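Local coordinates for protein glycerol dehydrogenase (Bacillus coagulans, PDB 6CSJ) that probably oxidises glycerol to dihydroxyacetone with NAD+, and in this double mutant has an acquired D-lactate dehydrogenase activity, at residues A[171-176]-A[297-302]; A[282-287]-A[291-296]; A[68-73]-A[136-141]; A[100-105]-A[126-131]. The protein carries 2 engineered substitutions. One frame throughout, in Å; residues are numbered along the deposited sequence.

Interaction 1 of 4, residues A[171-176]-A[297-302]; sequences DALATY and VSFCLS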
loop_
_atom_site.group_PDB
_atom_site.type_symbol
_atom_site.label_atom_id
_atom_site.label_comp_id
_atom_site.label_asym_id
_atom_site.label_seq_id
_atom_site.Cartn_x
_atom_site.Cartn_y
_atom_site.Cartn_z
ATOM N N ASP A 171 -2.848 6.903 -0.208
ATOM C CA ASP A 171 -3.128 5.615 0.427
ATOM C C ASP A 171 -3.080 5.733 1.958
ATOM O O ASP A 171 -3.983 5.264 2.647
ATOM C CB ASP A 171 -2.119 4.560 -0.069
ATOM C CG ASP A 171 -2.687 3.146 -0.112
ATOM O OD1 ASP A 171 -3.899 3.000 -0.414
ATOM O OD2 ASP A 171 -1.923 2.181 0.122
ATOM N N ALA A 172 -2.038 6.388 2.472
ATOM C CA ALA A 172 -1.875 6.632 3.919
ATOM C C ALA A 172 -2.972 7.516 4.545
ATOM O O ALA A 172 -3.307 7.363 5.723
ATOM C CB ALA A 172 -0.506 7.239 4.191
ATOM N N LEU A 173 -3.522 8.420 3.740
ATOM C CA LEU A 173 -4.539 9.374 4.183
ATOM C C LEU A 173 -5.821 8.697 4.682
ATOM O O LEU A 173 -6.447 9.173 5.629
ATOM C CB LEU A 173 -4.865 10.332 3.033
ATOM C CG LEU A 173 -5.459 11.691 3.357
ATOM C CD1 LEU A 173 -4.558 12.489 4.298
ATOM C CD2 LEU A 173 -5.689 12.449 2.047
ATOM N N ALA A 174 -6.192 7.579 4.057
ATOM C CA ALA A 174 -7.386 6.835 4.437
ATOM C C ALA A 174 -7.285 6.123 5.777
ATOM O O ALA A 174 -8.311 5.877 6.412
ATOM C CB ALA A 174 -7.722 5.810 3.366
ATOM N N THR A 175 -6.066 5.800 6.212
ATOM C CA THR A 175 -5.870 4.830 7.294
ATOM C C THR A 175 -6.573 5.161 8.602
ATOM O O THR A 175 -7.240 4.296 9.163
ATOM C CB THR A 175 -4.375 4.595 7.581
ATOM O OG1 THR A 175 -3.693 4.262 6.362
ATOM C CG2 THR A 175 -4.195 3.464 8.611
ATOM N N TYR A 176 -6.421 6.393 9.092
ATOM C CA TYR A 176 -7.063 6.795 10.349
ATOM C C TYR A 176 -8.595 6.750 10.271
ATOM O O TYR A 176 -9.251 6.259 11.194
ATOM C CB TYR A 176 -6.622 8.197 10.785
ATOM C CG TYR A 176 -7.327 8.661 12.051
ATOM C CD1 TYR A 176 -7.237 7.915 13.229
ATOM C CD2 TYR A 176 -8.109 9.822 12.065
ATOM C CE1 TYR A 176 -7.881 8.320 14.381
ATOM C CE2 TYR A 176 -8.761 10.231 13.222
ATOM C CZ TYR A 176 -8.637 9.474 14.373
ATOM O OH TYR A 176 -9.278 9.866 15.520
ATOM N N VAL A 297 -8.965 18.123 2.031
ATOM C CA VAL A 297 -8.976 18.658 0.668
ATOM C C VAL A 297 -7.778 19.588 0.469
ATOM O O VAL A 297 -7.127 19.550 -0.576
ATOM C CB VAL A 297 -10.291 19.396 0.340
ATOM C CG1 VAL A 297 -10.225 20.058 -1.038
ATOM C CG2 VAL A 297 -11.474 18.426 0.400
ATOM N N SER A 298 -7.489 20.401 1.492
ATOM C CA SER A 298 -6.366 21.336 1.475
ATOM C C SER A 298 -5.024 20.604 1.340
ATOM O O SER A 298 -4.192 20.958 0.495
ATOM C CB SER A 298 -6.367 22.196 2.739
ATOM O OG SER A 298 -5.277 23.106 2.748
ATOM N N PHE A 299 -4.823 19.587 2.171
ATOM C CA PHE A 299 -3.642 18.752 2.063
ATOM C C PHE A 299 -3.499 18.136 0.664
ATOM O O PHE A 299 -2.409 18.172 0.083
ATOM C CB PHE A 299 -3.626 17.638 3.114
ATOM C CG PHE A 299 -2.554 16.630 2.873
ATOM C CD1 PHE A 299 -1.231 16.968 3.100
ATOM C CD2 PHE A 299 -2.852 15.376 2.340
ATOM C CE1 PHE A 299 -0.212 16.055 2.839
ATOM C CE2 PHE A 299 -1.842 14.460 2.077
ATOM C CZ PHE A 299 -0.523 14.795 2.330
ATOM N N CYS A 300 -4.588 17.574 0.136
ATOM C CA CYS A 300 -4.565 16.929 -1.185
ATOM C C CYS A 300 -4.185 17.923 -2.289
ATOM O O CYS A 300 -3.348 17.617 -3.146
ATOM C CB CYS A 300 -5.902 16.251 -1.503
ATOM S SG CYS A 300 -6.297 14.756 -0.546
ATOM N N LEU A 301 -4.770 19.118 -2.256
ATOM C CA LEU A 301 -4.400 20.163 -3.221
ATOM C C LEU A 301 -2.938 20.602 -3.089
ATOM O O LEU A 301 -2.300 20.860 -4.098
ATOM C CB LEU A 301 -5.331 21.376 -3.113
ATOM C CG LEU A 301 -6.775 21.118 -3.521
ATOM C CD1 LEU A 301 -7.643 22.305 -3.137
ATOM C CD2 LEU A 301 -6.901 20.805 -5.017
ATOM N N SER A 302 -2.410 20.653 -1.866
ATOM C CA SER A 302 -1.011 21.047 -1.650
ATOM C C SER A 302 -0.000 20.073 -2.250
ATOM O O SER A 302 1.046 20.510 -2.700
ATOM C CB SER A 302 -0.707 21.264 -0.153
ATOM O OG SER A 302 -0.548 20.040 0.544
#

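Interaction 2 of 4, residues A[282-287]-A[291-296]; sequences QLILED and AEIEEV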
loop_
_atom_site.group_PDB
_atom_site.type_symbol
_atom_site.label_atom_id
_atom_site.label_comp_id
_atom_site.label_asym_id
_atom_site.label_seq_id
_atom_site.Cartn_x
_atom_site.Cartn_y
_atom_site.Cartn_z
ATOM N N GLN A 282 -15.672 8.905 1.786
ATOM C CA GLN A 282 -15.987 8.376 3.119
ATOM C C GLN A 282 -16.381 9.502 4.072
ATOM O O GLN A 282 -17.340 9.356 4.830
ATOM C CB GLN A 282 -14.864 7.544 3.741
ATOM C CG GLN A 282 -15.306 6.973 5.092
ATOM C CD GLN A 282 -14.332 6.015 5.735
ATOM O OE1 GLN A 282 -13.786 5.136 5.075
ATOM N NE2 GLN A 282 -14.140 6.157 7.048
ATOM N N LEU A 283 -15.663 10.620 4.020
ATOM C CA LEU A 283 -15.945 11.740 4.920
ATOM C C LEU A 283 -17.341 12.355 4.697
ATOM O O LEU A 283 -18.002 12.758 5.652
ATOM C CB LEU A 283 -14.848 12.811 4.825
ATOM C CG LEU A 283 -13.439 12.390 5.251
ATOM C CD1 LEU A 283 -12.465 13.529 5.015
ATOM C CD2 LEU A 283 -13.388 11.952 6.698
ATOM N N ILE A 284 -17.778 12.409 3.443
ATOM C CA ILE A 284 -19.148 12.811 3.115
ATOM C C ILE A 284 -20.144 11.766 3.652
ATOM O O ILE A 284 -21.123 12.119 4.304
ATOM C CB ILE A 284 -19.363 12.979 1.588
ATOM C CG1 ILE A 284 -18.378 13.997 0.981
ATOM C CG2 ILE A 284 -20.800 13.395 1.292
ATOM C CD1 ILE A 284 -18.382 15.355 1.620
ATOM N N LEU A 285 -19.863 10.489 3.393
ATOM C CA LEU A 285 -20.723 9.382 3.817
ATOM C C LEU A 285 -20.979 9.386 5.333
ATOM O O LEU A 285 -22.124 9.292 5.771
ATOM C CB LEU A 285 -20.118 8.043 3.367
ATOM C CG LEU A 285 -20.854 6.742 3.719
ATOM C CD1 LEU A 285 -22.240 6.688 3.101
ATOM C CD2 LEU A 285 -20.010 5.555 3.281
ATOM N N GLU A 286 -19.912 9.507 6.120
ATOM C CA GLU A 286 -20.028 9.593 7.600
ATOM C C GLU A 286 -20.365 11.015 8.079
ATOM O O GLU A 286 -20.585 11.229 9.262
ATOM C CB GLU A 286 -18.772 9.045 8.322
ATOM C CG GLU A 286 -17.447 9.759 8.058
ATOM C CD GLU A 286 -16.291 9.184 8.909
ATOM O OE1 GLU A 286 -16.199 9.573 10.088
ATOM O OE2 GLU A 286 -15.449 8.379 8.430
ATOM N N ASP A 287 -20.391 11.964 7.142
ATOM C CA ASP A 287 -20.672 13.371 7.393
ATOM C C ASP A 287 -19.721 13.937 8.439
ATOM O O ASP A 287 -20.143 14.522 9.438
ATOM C CB ASP A 287 -22.146 13.584 7.758
ATOM C CG ASP A 287 -22.520 15.072 7.842
ATOM O OD1 ASP A 287 -22.119 15.855 6.950
ATOM O OD2 ASP A 287 -23.195 15.467 8.814
ATOM N N ALA A 291 -14.664 21.117 8.979
ATOM C CA ALA A 291 -13.257 21.426 9.294
ATOM C C ALA A 291 -12.310 20.267 8.944
ATOM O O ALA A 291 -11.219 20.491 8.431
ATOM C CB ALA A 291 -13.102 21.815 10.759
ATOM N N GLU A 292 -12.742 19.044 9.233
ATOM C CA GLU A 292 -12.005 17.823 8.887
ATOM C C GLU A 292 -11.911 17.642 7.361
ATOM O O GLU A 292 -10.866 17.283 6.840
ATOM C CB GLU A 292 -12.691 16.613 9.526
ATOM C CG GLU A 292 -11.791 15.432 9.858
ATOM C CD GLU A 292 -12.457 14.490 10.870
ATOM O OE1 GLU A 292 -13.305 13.669 10.472
ATOM O OE2 GLU A 292 -12.143 14.571 12.066
ATOM N N ILE A 293 -13.005 17.905 6.654
ATOM C CA ILE A 293 -13.037 17.840 5.176
ATOM C C ILE A 293 -12.087 18.867 4.547
ATOM O O ILE A 293 -11.335 18.550 3.626
ATOM C CB ILE A 293 -14.477 18.019 4.631
ATOM C CG1 ILE A 293 -15.329 16.797 4.999
ATOM C CG2 ILE A 293 -14.494 18.228 3.115
ATOM C CD1 ILE A 293 -16.822 17.040 4.883
ATOM N N GLU A 294 -12.135 20.091 5.047
ATOM C CA GLU A 294 -11.270 21.166 4.546
ATOM C C GLU A 294 -9.790 20.845 4.754
ATOM O O GLU A 294 -8.987 21.113 3.861
ATOM C CB GLU A 294 -11.623 22.515 5.185
ATOM C CG GLU A 294 -12.879 23.140 4.613
ATOM C CD GLU A 294 -13.331 24.405 5.324
ATOM O OE1 GLU A 294 -12.514 25.044 6.022
ATOM O OE2 GLU A 294 -14.512 24.767 5.164
ATOM N N GLU A 295 -9.436 20.276 5.907
ATOM C CA GLU A 295 -8.052 19.881 6.166
ATOM C C GLU A 295 -7.564 18.812 5.163
ATOM O O GLU A 295 -6.442 18.906 4.670
ATOM C CB GLU A 295 -7.879 19.402 7.612
ATOM C CG GLU A 295 -6.463 18.980 7.961
ATOM C CD GLU A 295 -6.251 18.756 9.438
ATOM O OE1 GLU A 295 -5.942 19.743 10.143
ATOM O OE2 GLU A 295 -6.377 17.601 9.902
ATOM N N VAL A 296 -8.414 17.829 4.849
ATOM C CA VAL A 296 -8.081 16.785 3.871
ATOM C C VAL A 296 -7.978 17.338 2.448
ATOM O O VAL A 296 -7.016 17.040 1.734
ATOM C CB VAL A 296 -9.101 15.610 3.912
ATOM C CG1 VAL A 296 -8.915 14.661 2.731
ATOM C CG2 VAL A 296 -8.951 14.848 5.224
#

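Interaction 3 of 4, residues A[68-73]-A[136-141]; sequences CSKPEI and EFEEYL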
loop_
_atom_site.group_PDB
_atom_site.type_symbol
_atom_site.label_atom_id
_atom_site.label_comp_id
_atom_site.label_asym_id
_atom_site.label_seq_id
_atom_site.Cartn_x
_atom_site.Cartn_y
_atom_site.Cartn_z
ATOM N N CYS A 68 2.919 -11.472 -10.776
ATOM C CA CYS A 68 2.718 -12.340 -9.621
ATOM C C CYS A 68 1.596 -13.299 -9.979
ATOM O O CYS A 68 0.422 -13.041 -9.693
ATOM C CB CYS A 68 2.370 -11.543 -8.362
ATOM S SG CYS A 68 2.144 -12.559 -6.879
ATOM N N SER A 69 1.979 -14.399 -10.626
ATOM C CA SER A 69 1.057 -15.454 -11.036
ATOM C C SER A 69 1.455 -16.774 -10.403
ATOM O O SER A 69 2.572 -16.909 -9.906
ATOM C CB SER A 69 1.063 -15.575 -12.559
ATOM O OG SER A 69 2.326 -16.037 -13.006
ATOM N N LYS A 70 0.543 -17.744 -10.431
ATOM C CA LYS A 70 0.821 -19.085 -9.897
ATOM C C LYS A 70 1.949 -19.826 -10.642
ATOM O O LYS A 70 2.801 -20.439 -9.992
ATOM C CB LYS A 70 -0.452 -19.940 -9.859
ATOM C CG LYS A 70 -1.503 -19.432 -8.882
ATOM C CD LYS A 70 -1.126 -19.768 -7.449
ATOM C CE LYS A 70 -2.231 -19.344 -6.508
ATOM N NZ LYS A 70 -2.332 -20.158 -5.264
ATOM N N PRO A 71 1.966 -19.768 -11.997
ATOM C CA PRO A 71 3.101 -20.370 -12.726
ATOM C C PRO A 71 4.460 -19.771 -12.370
ATOM O O PRO A 71 5.420 -20.512 -12.134
ATOM C CB PRO A 71 2.755 -20.100 -14.196
ATOM C CG PRO A 71 1.263 -20.038 -14.207
ATOM C CD PRO A 71 0.884 -19.375 -12.918
ATOM N N GLU A 72 4.530 -18.443 -12.319
ATOM C CA GLU A 72 5.771 -17.747 -11.956
ATOM C C GLU A 72 6.163 -18.024 -10.491
ATOM O O GLU A 72 7.343 -18.201 -10.199
ATOM C CB GLU A 72 5.651 -16.249 -12.266
ATOM C CG GLU A 72 6.886 -15.392 -11.969
ATOM C CD GLU A 72 8.112 -15.688 -12.833
ATOM O OE1 GLU A 72 8.048 -16.524 -13.748
ATOM O OE2 GLU A 72 9.167 -15.060 -12.593
ATOM N N ILE A 73 5.189 -18.100 -9.586
ATOM C CA ILE A 73 5.460 -18.486 -8.192
ATOM C C ILE A 73 5.997 -19.919 -8.093
ATOM O O ILE A 73 6.953 -20.169 -7.351
ATOM C CB ILE A 73 4.210 -18.309 -7.284
ATOM C CG1 ILE A 73 3.888 -16.819 -7.108
ATOM C CG2 ILE A 73 4.408 -18.950 -5.900
ATOM C CD1 ILE A 73 2.453 -16.539 -6.697
ATOM N N GLU A 136 -5.035 -10.321 -15.545
ATOM C CA GLU A 136 -6.311 -10.204 -14.831
ATOM C C GLU A 136 -6.205 -10.728 -13.394
ATOM O O GLU A 136 -5.473 -11.670 -13.121
ATOM C CB GLU A 136 -7.414 -10.963 -15.571
ATOM C CG GLU A 136 -7.749 -10.383 -16.943
ATOM C CD GLU A 136 -8.841 -11.137 -17.670
ATOM O OE1 GLU A 136 -9.828 -11.525 -17.011
ATOM O OE2 GLU A 136 -8.716 -11.327 -18.897
ATOM N N PHE A 137 -6.950 -10.102 -12.488
ATOM C CA PHE A 137 -7.001 -10.516 -11.084
ATOM C C PHE A 137 -7.446 -11.962 -10.947
ATOM O O PHE A 137 -8.445 -12.338 -11.545
ATOM C CB PHE A 137 -7.935 -9.583 -10.279
ATOM C CG PHE A 137 -8.237 -10.084 -8.887
ATOM C CD1 PHE A 137 -7.343 -9.868 -7.829
ATOM C CD2 PHE A 137 -9.414 -10.805 -8.632
ATOM C CE1 PHE A 137 -7.624 -10.341 -6.565
ATOM C CE2 PHE A 137 -9.683 -11.291 -7.359
ATOM C CZ PHE A 137 -8.797 -11.049 -6.322
ATOM N N GLU A 138 -6.713 -12.761 -10.172
ATOM C CA GLU A 138 -7.134 -14.144 -9.896
ATOM C C GLU A 138 -7.639 -14.276 -8.469
ATOM O O GLU A 138 -8.804 -14.575 -8.273
ATOM C CB GLU A 138 -6.032 -15.170 -10.182
ATOM C CG GLU A 138 -6.472 -16.600 -9.980
ATOM C CD GLU A 138 -5.397 -17.627 -10.312
ATOM O OE1 GLU A 138 -4.270 -17.343 -10.824
ATOM O OE2 GLU A 138 -5.703 -18.787 -10.024
ATOM N N GLU A 139 -6.778 -14.072 -7.475
ATOM C CA GLU A 139 -7.202 -14.217 -6.074
ATOM C C GLU A 139 -6.368 -13.446 -5.046
ATOM O O GLU A 139 -5.235 -13.042 -5.323
ATOM C CB GLU A 139 -7.244 -15.689 -5.679
ATOM C CG GLU A 139 -5.916 -16.438 -5.832
ATOM C CD GLU A 139 -5.809 -17.696 -5.027
ATOM O OE1 GLU A 139 -6.349 -17.719 -3.929
ATOM O OE2 GLU A 139 -5.167 -18.691 -5.448
ATOM N N TYR A 140 -6.954 -13.262 -3.866
ATOM C CA TYR A 140 -6.246 -12.769 -2.687
ATOM C C TYR A 140 -5.707 -13.958 -1.905
ATOM O O TYR A 140 -6.472 -14.728 -1.358
ATOM C CB TYR A 140 -7.180 -11.932 -1.788
ATOM C CG TYR A 140 -7.621 -10.628 -2.415
ATOM C CD1 TYR A 140 -6.682 -9.668 -2.785
ATOM C CD2 TYR A 140 -8.977 -10.345 -2.640
ATOM C CE1 TYR A 140 -7.067 -8.467 -3.369
ATOM C CE2 TYR A 140 -9.371 -9.144 -3.227
ATOM C CZ TYR A 140 -8.404 -8.215 -3.589
ATOM O OH TYR A 140 -8.749 -7.026 -4.172
ATOM N N LEU A 141 -4.387 -14.097 -1.850
ATOM C CA LEU A 141 -3.740 -15.139 -1.051
ATOM C C LEU A 141 -3.401 -14.564 0.336
ATOM O O LEU A 141 -2.489 -13.756 0.466
ATOM C CB LEU A 141 -2.494 -15.656 -1.764
ATOM C CG LEU A 141 -1.647 -16.735 -1.070
ATOM C CD1 LEU A 141 -2.463 -17.976 -0.739
ATOM C CD2 LEU A 141 -0.404 -17.088 -1.887
#

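Interaction 4 of 4, residues A[100-105]-A[126-131]; sequences AKAVGY and ALSVIY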
loop_
_atom_site.group_PDB
_atom_site.type_symbol
_atom_site.label_atom_id
_atom_site.label_comp_id
_atom_site.label_asym_id
_atom_site.label_seq_id
_atom_site.Cartn_x
_atom_site.Cartn_y
_atom_site.Cartn_z
ATOM N N ALA A 100 7.563 -12.783 -3.734
ATOM C CA ALA A 100 8.481 -13.228 -2.686
ATOM C C ALA A 100 7.744 -13.758 -1.445
ATOM O O ALA A 100 8.159 -14.751 -0.853
ATOM C CB ALA A 100 9.427 -12.104 -2.298
ATOM N N LYS A 101 6.661 -13.104 -1.049
ATOM C CA LYS A 101 5.887 -13.545 0.119
ATOM C C LYS A 101 5.254 -14.916 -0.138
ATOM O O LYS A 101 5.299 -15.799 0.725
ATOM C CB LYS A 101 4.787 -12.542 0.478
ATOM C CG LYS A 101 5.240 -11.147 0.893
ATOM C CD LYS A 101 4.058 -10.293 1.312
ATOM C CE LYS A 101 4.201 -8.851 0.865
ATOM N NZ LYS A 101 2.967 -8.052 1.154
ATOM N N ALA A 102 4.666 -15.072 -1.324
ATOM C CA ALA A 102 4.103 -16.355 -1.773
ATOM C C ALA A 102 5.153 -17.481 -1.780
ATOM O O ALA A 102 4.898 -18.573 -1.253
ATOM C CB ALA A 102 3.474 -16.211 -3.158
ATOM N N VAL A 103 6.333 -17.198 -2.342
ATOM C CA VAL A 103 7.440 -18.172 -2.364
ATOM C C VAL A 103 7.850 -18.583 -0.949
ATOM O O VAL A 103 8.091 -19.762 -0.697
ATOM C CB VAL A 103 8.667 -17.659 -3.172
ATOM C CG1 VAL A 103 9.898 -18.528 -2.958
ATOM C CG2 VAL A 103 8.340 -17.614 -4.658
ATOM N N GLY A 104 7.924 -17.627 -0.029
ATOM C CA GLY A 104 8.272 -17.937 1.356
ATOM C C GLY A 104 7.231 -18.791 2.039
ATOM O O GLY A 104 7.566 -19.676 2.828
ATOM N N TYR A 105 5.966 -18.518 1.731
ATOM C CA TYR A 105 4.836 -19.309 2.234
ATOM C C TYR A 105 4.876 -20.758 1.723
ATOM O O TYR A 105 4.864 -21.696 2.528
ATOM C CB TYR A 105 3.507 -18.632 1.856
ATOM C CG TYR A 105 2.281 -19.466 2.146
ATOM C CD1 TYR A 105 2.031 -19.945 3.441
ATOM C CD2 TYR A 105 1.365 -19.764 1.140
ATOM C CE1 TYR A 105 0.918 -20.724 3.709
ATOM C CE2 TYR A 105 0.251 -20.548 1.397
ATOM C CZ TYR A 105 0.034 -21.028 2.678
ATOM O OH TYR A 105 -1.070 -21.797 2.942
ATOM N N ALA A 126 0.224 -9.290 5.376
ATOM C CA ALA A 126 0.179 -10.740 5.191
ATOM C C ALA A 126 -0.724 -11.103 4.011
ATOM O O ALA A 126 -1.747 -11.779 4.180
ATOM C CB ALA A 126 -0.335 -11.414 6.465
ATOM N N LEU A 127 -0.345 -10.674 2.808
ATOM C CA LEU A 127 -1.236 -10.736 1.651
ATOM C C LEU A 127 -0.444 -10.692 0.355
ATOM O O LEU A 127 0.398 -9.823 0.182
ATOM C CB LEU A 127 -2.223 -9.562 1.689
ATOM C CG LEU A 127 -3.275 -9.446 0.575
ATOM C CD1 LEU A 127 -4.126 -10.703 0.494
ATOM C CD2 LEU A 127 -4.119 -8.196 0.781
ATOM N N SER A 128 -0.732 -11.629 -0.544
ATOM C CA SER A 128 -0.221 -11.584 -1.913
ATOM C C SER A 128 -1.403 -11.488 -2.866
ATOM O O SER A 128 -2.326 -12.291 -2.784
ATOM C CB SER A 128 0.605 -12.834 -2.234
ATOM O OG SER A 128 1.677 -12.986 -1.330
ATOM N N VAL A 129 -1.378 -10.507 -3.758
ATOM C CA VAL A 129 -2.419 -10.385 -4.771
ATOM C C VAL A 129 -1.924 -11.171 -5.975
ATOM O O VAL A 129 -0.890 -10.832 -6.551
ATOM C CB VAL A 129 -2.711 -8.911 -5.135
ATOM C CG1 VAL A 129 -3.872 -8.830 -6.117
ATOM C CG2 VAL A 129 -3.022 -8.095 -3.883
ATOM N N ILE A 130 -2.650 -12.233 -6.323
ATOM C CA ILE A 130 -2.282 -13.140 -7.410
ATOM C C ILE A 130 -3.074 -12.802 -8.667
ATOM O O ILE A 130 -4.280 -12.574 -8.601
ATOM C CB ILE A 130 -2.559 -14.616 -7.032
ATOM C CG1 ILE A 130 -1.974 -14.982 -5.646
ATOM C CG2 ILE A 130 -2.090 -15.559 -8.145
ATOM C CD1 ILE A 130 -0.465 -14.930 -5.557
ATOM N N TYR A 131 -2.381 -12.775 -9.804
ATOM C CA TYR A 131 -2.977 -12.503 -11.112
ATOM C C TYR A 131 -2.802 -13.708 -12.024
ATOM O O TYR A 131 -1.903 -14.520 -11.825
ATOM C CB TYR A 131 -2.301 -11.286 -11.749
ATOM C CG TYR A 131 -2.469 -10.022 -10.943
ATOM C CD1 TYR A 131 -1.656 -9.764 -9.832
ATOM C CD2 TYR A 131 -3.456 -9.092 -11.266
ATOM C CE1 TYR A 131 -1.822 -8.618 -9.078
ATOM C CE2 TYR A 131 -3.628 -7.938 -10.513
ATOM C CZ TYR A 131 -2.814 -7.712 -9.429
ATOM O OH TYR A 131 -2.987 -6.575 -8.698
#

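Interaction 1 of 4, residues A[171-176]-A[297-302]
Leu173, toward the end of helix 162-173, carries the whole contact from the side of 171-176, meeting Phe299 and Cys300 of helix 290-303. Along the first segment, the side chains before Leu173 are engaged elsewhere: Asp171 OD2 accepts a hydrogen bond from Asn121 N of a loop, and Ala172 packs on Cys206 and Gln210 of helix 197-221. Leu173 then turns to 297-302. Its CG stands opposite the backbone N (chi1 -157°), and the fork at CG splits the work between the two methyls. CD1 lies 3.9 Å from Phe299 CD2 and 4.0 Å from Phe299 CE2, approaching the ring obliquely. CD2 comes to 3.5 Å from Cys300 SG, and at 4.1 Å it also meets Phe299 CD2. The leucine and phenylalanine side chains run past each other in opposite senses, with Tyr207 and Ile211 of helix 197-221 alongside. Shortening Leu173 to an alanine would probably leave Phe299 and Cys300 without their partner on this segment and open a gap between the helices. Beyond it, Thr175 turns to Ser241, sharing a hydroxyl-hydroxyl hydrogen bond. The backbones are well separated, with 9.3 Å between Leu173 CA and Cys300 CA. With no hydrogen bond crossing, the contact between the segments is apolar, the thiol sulfur included, and probably rests on dispersion and the exclusion of water.

Interaction 2 of 4, residues A[282-287]-A[291-296]
Leu283 meets the second helix because its CG stands opposite the carbonyl carbon (chi1 -63°), which carries the forked end across to Val296. The two side chains reach toward each other tip to tip, Leu283 CD1 lying 3.8 Å from Val296 CG2. For Ile284 it is the second torsion that matters: the bend at chi2 (-55°) brings its CD1 to 4.0 Å from Ile293 CD1, where the two isoleucines cross at about a right angle. Nearer the backbone, Ile293 CG1 rests 4.0 Å from Leu283 CB. These apolar contacts join consecutive helices 271-285 and 290-303 in a helical hairpin, and Asp287, with a positive phi of 56°, ends the first helix in a Schellman motif. Beside Leu283 the contact turns polar. Glu292 crosses this leucine, Glu292 OE1 lying 4.1 Å from Leu283 CD2, but the main partner of that carboxylate is Arg180, which also forms a salt bridge with Glu286. Glu286 OE1 and Glu292 OE1 are 5.0 Å apart, and the shared arginine probably offsets their like charges. Gln282 steadies the other oxygen of Glu286: Gln282 NE2 donates to Glu286 OE2 over 2.9 Å, almost straight and in the plane of the amide.

Interaction 3 of 4, residues A[68-73]-A[136-141]
Lys70 and Glu139 make the close part of this contact, a salt bridge in which the two side chains cross at about a right angle. Glu139 OE2 lies 3.2 Å from Lys70 NZ and equally 3.2 Å from Lys70 CE. The oxygen thus sits beside the terminal C-N bond instead of beyond the nitrogen, which fits the weakness of the hydrogen bond. A bend at the second torsion of Lys70 (chi2 -76°) and the extended chain of Glu139 bring NZ and OE2 together across the contact. The ammonium group has another partner in Tyr106 OH, so the glutamate supplies part of its grip only. Glu138 forms the looser side. Its OE1 comes no nearer than 4.0 Å to Lys70 CG, and its OE2 stays 6.0 Å from Lys70 NZ, where some electrostatic attraction is likely, but no bond forms. No touching residue here is buried, and all three also meet a crystal neighbour, which may influence their conformations. Glu138 and Glu139 form a classic beta bulge opposite Ile130, which lets both carboxylates reach the Lys70 side. That bulge belongs to strand 137-142, paired with strand 127-131, while Lys70 opens helix 70-82 just after its N-cap residue, Ser69. Ile130 packs against Lys70 and Ile73, and Tyr106 of helix 94-106 borders the same corner through Ile73 and Leu141.

Interaction 4 of 4, residues A[100-105]-A[126-131]
The end of the Lys101 chain comes up to the oxygen of Leu127 from beyond it, CD 3.9 Å and CE 4.0 Å from Leu127 O, and NZ donates to that oxygen over 3.3 Å. The donor makes a C=O...N angle of 152° and is tilted 20° from the carbonyl plane. A bend at the third torsion turns NZ toward Leu127 O. This is not the main partner: Lys101 NZ also bonds to Ser125 O, and more weakly to Ala122 O and Pro123 O, and makes a long, weak ion pair with Asp98 OD1. Backbone carbonyls thus supply much of the setting of this buried ammonium group. A methionine in place of Lys101 would probably leave these carbonyls without their shared donor and let the loop leading into strand 127-131 move more freely. Ser128 presents its hydroxyl to the first turn of the segment, OG lying 3.6 Å from both Lys101 CB and Ala102 N. Neither approach is a hydrogen bond; the hydroxyl is bonded to Asp98 O, one turn earlier in the same helix. Ala102, small and buried, allows the close fit, its CA only 6.4 Å from Ser128 CA. The axes of helix 100-105 and strand 127-131 approach to 8.2 Å, at 111° between their directions. Helix 94-106 is thereby held between the antiparallel sheet 127-131/137-142 and strand 87-92 of the parallel sheet, where Ala100 and Val103 pack on Val88, while Ile73 of helix 70-82 touches both Ala102 and Ile130.

In the fold
The four contacts form two pairs on opposite sides of the chain's centre. Interactions 3 and 4, with centres 8 Å apart, share the antiparallel sheet 127-131/137-142 and are joined by backbone bonding; interaction 4 is nested within the loop closed by interaction 3. Both belong to the alpha/beta region, which in this family forms the nucleotide-binding domain. Later in the chain, interaction 2 is nested inside interaction 1; their centres are 11 Å apart, both use helix 290-303, and Leu173 CD2 touches Val296 CG1 at 4.0 Å. These lie in the all-helical region. Centres in different pairs are about 28 to 36 Å apart without touching, consistent with separately packed domains.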